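Long-range contact in chromosome segregation protein smc (PDB 3KTA), which is probably required for chromosome condensation and partitioning, working as an ATP-binding cassette ATPase of the SMC family: residues B[29-37]-B[48-56]. Sequence-based numbering, arbitrary orientation.
Sequences PGGSARLIL and LEIEAKPAG
Strands 32-37 and 48-53 pair as an antiparallel beta hairpin in the C-terminal part of the SMC ATPase head. Ser32 with Lys53, Arg34 with Glu51 and Ile36 with Glu49 are the hydrogen-bonded pairs. Lys53 O takes Ser32 N (2.9 Å) and, from the opposite face of its plane, Gly56 N, which closes a type I turn. On the sheet face that carries Ser32, Arg34 and Ile36, the edge of the Arg34 guanidinium meets the Glu51 carboxylate in a salt bridge. NH2 of Arg34 reaches OE1 of Glu51 at 2.8 Å, and NE of Arg34 reaches the same oxygen at 3.2 Å and less straight. OE1 lies in the guanidinium plane but is met from above the carboxylate plane; the two planes are 60° apart. With CG anti to the backbone N (chi1 170°) and the chain extended beyond it, the Glu51 carboxylate is carried out alongside the Arg34 side chain. Glu51 CB touches CD1 of Ile36 at 3.7 Å. With an alanine here, the carboxylate is gone and the Arg34 guanidinium would probably lose its charge partner and be less firmly fixed in rotation. On the other face, Leu35 CD2 packs against Ile50 CG1 (3.9 Å), beside Leu48. This apolar face meets helix 4-27 through Ala33 and Leu35 on Phe20, while Ile50 touches Thr73 of helix 67-84 and Leu48 packs on Ile163 of the neighbouring chain.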
ATOM      1  N   PRO B  29     -17.545  11.005 -11.868  1.00 24.36           N
ATOM      2  CA  PRO B  29     -18.781  11.797 -11.920  1.00 26.73           C
ATOM      3  C   PRO B  29     -19.689  11.343 -13.061  1.00 25.63           C
ATOM      4  O   PRO B  29     -19.212  11.112 -14.177  1.00 29.74           O
ATOM      5  CB  PRO B  29     -18.268  13.223 -12.145  1.00 25.78           C
ATOM      6  CG  PRO B  29     -16.900  13.222 -11.511  1.00 26.91           C
ATOM      7  CD  PRO B  29     -16.340  11.846 -11.802  1.00 25.47           C
ATOM      8  N   GLY B  30     -20.978  11.180 -12.768  1.00 27.54           N
ATOM      9  CA  GLY B  30     -21.928  10.713 -13.761  1.00 29.27           C
ATOM     10  C   GLY B  30     -22.025   9.199 -13.862  1.00 30.76           C
ATOM     11  O   GLY B  30     -22.890   8.670 -14.563  1.00 29.04           O
ATOM     12  N   GLY B  31     -21.136   8.494 -13.173  1.00 27.46           N
ATOM     13  CA  GLY B  31     -21.152   7.044 -13.191  1.00 23.76           C
ATOM     14  C   GLY B  31     -21.668   6.477 -11.877  1.00 21.11           C
ATOM     15  O   GLY B  31     -21.888   7.207 -10.915  1.00 21.13           O
ATOM     16  N   SER B  32     -21.882   5.169 -11.850  1.00 20.47           N
ATOM     17  CA  SER B  32     -22.357   4.505 -10.639  1.00 19.47           C
ATOM     18  C   SER B  32     -21.869   3.068 -10.595  1.00 20.42           C
ATOM     19  O   SER B  32     -21.512   2.488 -11.620  1.00 19.45           O
ATOM     20  CB  SER B  32     -23.891   4.542 -10.573  1.00 21.17           C
ATOM     21  OG  SER B  32     -24.471   3.711 -11.568  1.00 21.94           O
ATOM     22  N   ALA B  33     -21.848   2.490  -9.402  1.00 18.46           N
ATOM     23  CA  ALA B  33     -21.451   1.097  -9.268  1.00 18.71           C
ATOM     24  C   ALA B  33     -22.040   0.481  -8.010  1.00 17.74           C
ATOM     25  O   ALA B  33     -22.423   1.195  -7.081  1.00 18.02           O
ATOM     26  CB  ALA B  33     -19.929   0.965  -9.266  1.00 17.86           C
ATOM     27  N   ARG B  34     -22.117  -0.849  -7.997  1.00 17.88           N
ATOM     28  CA  ARG B  34     -22.684  -1.594  -6.870  1.00 17.03           C
ATOM     29  C   ARG B  34     -21.841  -2.812  -6.516  1.00 19.63           C
ATOM     30  O   ARG B  34     -21.181  -3.403  -7.379  1.00 19.74           O
ATOM     31  CB  ARG B  34     -24.092  -2.123  -7.199  1.00 22.28           C
ATOM     32  CG  ARG B  34     -25.193  -1.109  -7.313  1.00 30.75           C
ATOM     33  CD  ARG B  34     -26.533  -1.848  -7.449  1.00 31.48           C
ATOM     34  NE  ARG B  34     -26.549  -2.753  -8.598  1.00 33.89           N
ATOM     35  CZ  ARG B  34     -27.059  -3.985  -8.590  1.00 39.90           C
ATOM     36  NH1 ARG B  34     -27.599  -4.488  -7.486  1.00 37.85           N
ATOM     37  NH2 ARG B  34     -27.025  -4.722  -9.694  1.00 39.79           N
ATOM     38  N   LEU B  35     -21.881  -3.184  -5.242  1.00 15.44           N
ATOM     39  CA  LEU B  35     -21.443  -4.499  -4.790  1.00 17.85           C
ATOM     40  C   LEU B  35     -22.671  -5.398  -4.694  1.00 18.14           C
ATOM     41  O   LEU B  35     -23.732  -4.976  -4.222  1.00 20.67           O
ATOM     42  CB  LEU B  35     -20.767  -4.424  -3.423  1.00 17.29           C
ATOM     43  CG  LEU B  35     -19.548  -3.509  -3.279  1.00 16.66           C
ATOM     44  CD1 LEU B  35     -18.910  -3.722  -1.922  1.00 17.56           C
ATOM     45  CD2 LEU B  35     -18.538  -3.758  -4.393  1.00 19.84           C
ATOM     46  N   ILE B  36     -22.528  -6.644  -5.136  1.00 20.13           N
ATOM     47  CA  ILE B  36     -23.650  -7.575  -5.145  1.00 22.80           C
ATOM     48  C   ILE B  36     -23.231  -8.904  -4.542  1.00 23.17           C
ATOM     49  O   ILE B  36     -22.239  -9.478  -4.965  1.00 21.28           O
ATOM     50  CB  ILE B  36     -24.108  -7.827  -6.588  1.00 25.33           C
ATOM     51  CG1 ILE B  36     -24.411  -6.500  -7.287  1.00 22.43           C
ATOM     52  CG2 ILE B  36     -25.317  -8.759  -6.622  1.00 27.34           C
ATOM     53  CD1 ILE B  36     -24.632  -6.634  -8.772  1.00 27.83           C
ATOM     54  N   LEU B  37     -23.964  -9.385  -3.544  1.00 20.41           N
ATOM     55  CA  LEU B  37     -23.718 -10.732  -3.020  1.00 24.86           C
ATOM     56  C   LEU B  37     -24.320 -11.743  -3.989  1.00 25.90           C
ATOM     57  O   LEU B  37     -25.481 -11.622  -4.368  1.00 25.89           O
ATOM     58  CB  LEU B  37     -24.331 -10.895  -1.629  1.00 19.42           C
ATOM     59  CG  LEU B  37     -23.646 -10.095  -0.512  1.00 22.70           C
ATOM     60  CD1 LEU B  37     -24.444 -10.118   0.781  1.00 24.08           C
ATOM     61  CD2 LEU B  37     -22.227 -10.617  -0.276  1.00 20.34           C
ATOM     62  N   LEU B  48     -18.731 -12.204  -4.002  1.00 22.89           N
ATOM     63  CA  LEU B  48     -19.149 -10.813  -3.968  1.00 21.37           C
ATOM     64  C   LEU B  48     -18.738 -10.183  -5.291  1.00 22.50           C
ATOM     65  O   LEU B  48     -17.547 -10.125  -5.627  1.00 22.78           O
ATOM     66  CB  LEU B  48     -18.523 -10.110  -2.756  1.00 21.13           C
ATOM     67  CG  LEU B  48     -18.948  -8.683  -2.396  1.00 22.89           C
ATOM     68  CD1 LEU B  48     -18.524  -8.363  -0.975  1.00 23.36           C
ATOM     69  CD2 LEU B  48     -18.360  -7.681  -3.369  1.00 23.68           C
ATOM     70  N   GLU B  49     -19.727  -9.746  -6.065  1.00 21.96           N
ATOM     71  CA  GLU B  49     -19.468  -9.245  -7.407  1.00 22.18           C
ATOM     72  C   GLU B  49     -19.450  -7.733  -7.434  1.00 20.15           C
ATOM     73  O   GLU B  49     -20.010  -7.093  -6.561  1.00 20.99           O
ATOM     74  CB  GLU B  49     -20.520  -9.756  -8.395  1.00 27.76           C
ATOM     75  CG  GLU B  49     -20.074 -10.965  -9.219  1.00 33.65           C
ATOM     76  CD  GLU B  49     -19.119 -10.602 -10.352  0.36 30.32           C
ATOM     77  OE1 GLU B  49     -18.373  -9.602 -10.237  0.75 29.77           O
ATOM     78  OE2 GLU B  49     -19.114 -11.330 -11.365  0.63 35.02           O
ATOM     79  N   ILE B  50     -18.800  -7.174  -8.445  1.00 22.88           N
ATOM     80  CA  ILE B  50     -18.844  -5.740  -8.691  1.00 21.85           C
ATOM     81  C   ILE B  50     -19.572  -5.520 -10.000  1.00 25.75           C
ATOM     82  O   ILE B  50     -19.276  -6.181 -10.992  1.00 24.43           O
ATOM     83  CB  ILE B  50     -17.421  -5.149  -8.802  1.00 21.52           C
ATOM     84  CG1 ILE B  50     -16.687  -5.298  -7.471  1.00 23.11           C
ATOM     85  CG2 ILE B  50     -17.476  -3.679  -9.230  1.00 22.31           C
ATOM     86  CD1 ILE B  50     -15.234  -4.875  -7.511  1.00 27.93           C
ATOM     87  N   GLU B  51     -20.540  -4.614  -9.994  1.00 20.77           N
ATOM     88  CA  GLU B  51     -21.225  -4.203 -11.213  1.00 23.23           C
ATOM     89  C   GLU B  51     -21.110  -2.695 -11.389  1.00 24.56           C
ATOM     90  O   GLU B  51     -21.615  -1.923 -10.571  1.00 22.36           O
ATOM     91  CB  GLU B  51     -22.695  -4.630 -11.172  1.00 25.92           C
ATOM     92  CG  GLU B  51     -23.540  -4.035 -12.275  1.00 30.95           C
ATOM     93  CD  GLU B  51     -25.018  -4.230 -12.031  0.39 30.56           C
ATOM     94  OE1 GLU B  51     -25.700  -3.243 -11.670  0.94 31.64           O
ATOM     95  OE2 GLU B  51     -25.490  -5.376 -12.188  0.84 33.42           O
ATOM     96  N   ALA B  52     -20.460  -2.270 -12.466  1.00 22.71           N
ATOM     97  CA  ALA B  52     -20.206  -0.851 -12.656  1.00 21.75           C
ATOM     98  C   ALA B  52     -20.797  -0.289 -13.952  1.00 23.44           C
ATOM     99  O   ALA B  52     -20.819  -0.950 -14.990  1.00 26.49           O
ATOM    100  CB  ALA B  52     -18.708  -0.572 -12.584  1.00 22.93           C
ATOM    101  N   LYS B  53     -21.271   0.945 -13.863  1.00 21.30           N
ATOM    102  CA  LYS B  53     -21.755   1.706 -15.004  1.00 24.91           C
ATOM    103  C   LYS B  53     -20.934   2.979 -15.039  1.00 24.64           C
ATOM    104  O   LYS B  53     -21.331   3.980 -14.458  1.00 26.41           O
ATOM    105  CB  LYS B  53     -23.228   2.082 -14.799  1.00 28.14           C
ATOM    106  CG  LYS B  53     -24.166   0.904 -14.589  1.00 30.21           C
ATOM    107  CD  LYS B  53     -25.583   1.378 -14.257  1.00 28.08           C
ATOM    108  CE  LYS B  53     -26.520   0.198 -14.068  1.00 27.14           C
ATOM    109  NZ  LYS B  53     -27.909   0.650 -13.785  1.00 27.35           N
ATOM    110  N   PRO B  54     -19.766   2.936 -15.696  1.00 26.76           N
ATOM    111  CA  PRO B  54     -18.834   4.071 -15.745  1.00 27.59           C
ATOM    112  C   PRO B  54     -19.489   5.369 -16.223  1.00 28.41           C
ATOM    113  O   PRO B  54     -19.120   6.446 -15.742  1.00 30.03           O
ATOM    114  CB  PRO B  54     -17.773   3.605 -16.744  1.00 30.20           C
ATOM    115  CG  PRO B  54     -17.789   2.119 -16.633  1.00 28.87           C
ATOM    116  CD  PRO B  54     -19.227   1.742 -16.369  1.00 28.85           C
ATOM    117  N   ALA B  55     -20.454   5.264 -17.133  1.00 30.99           N
ATOM    118  CA  ALA B  55     -21.145   6.447 -17.653  1.00 35.25           C
ATOM    119  C   ALA B  55     -22.561   6.620 -17.097  1.00 36.58           C
ATOM    120  O   ALA B  55     -23.307   7.500 -17.536  1.00 41.05           O
ATOM    121  CB  ALA B  55     -21.162   6.433 -19.184  1.00 37.98           C
ATOM    122  N   GLY B  56     -22.937   5.776 -16.138  1.00 32.99           N
ATOM    123  CA  GLY B  56     -24.157   5.991 -15.380  1.00 32.74           C
ATOM    124  C   GLY B  56     -25.354   5.182 -15.838  1.00 41.09           C
ATOM    125  O   GLY B  56     -26.248   4.867 -15.046  1.00 41.91           O
TER
HETATM  126  O   HOH W   1     -19.397   9.096 -16.548  1.00 39.29           O
HETATM  127  O   HOH W   2     -26.487   5.278 -12.509  1.00 35.71           O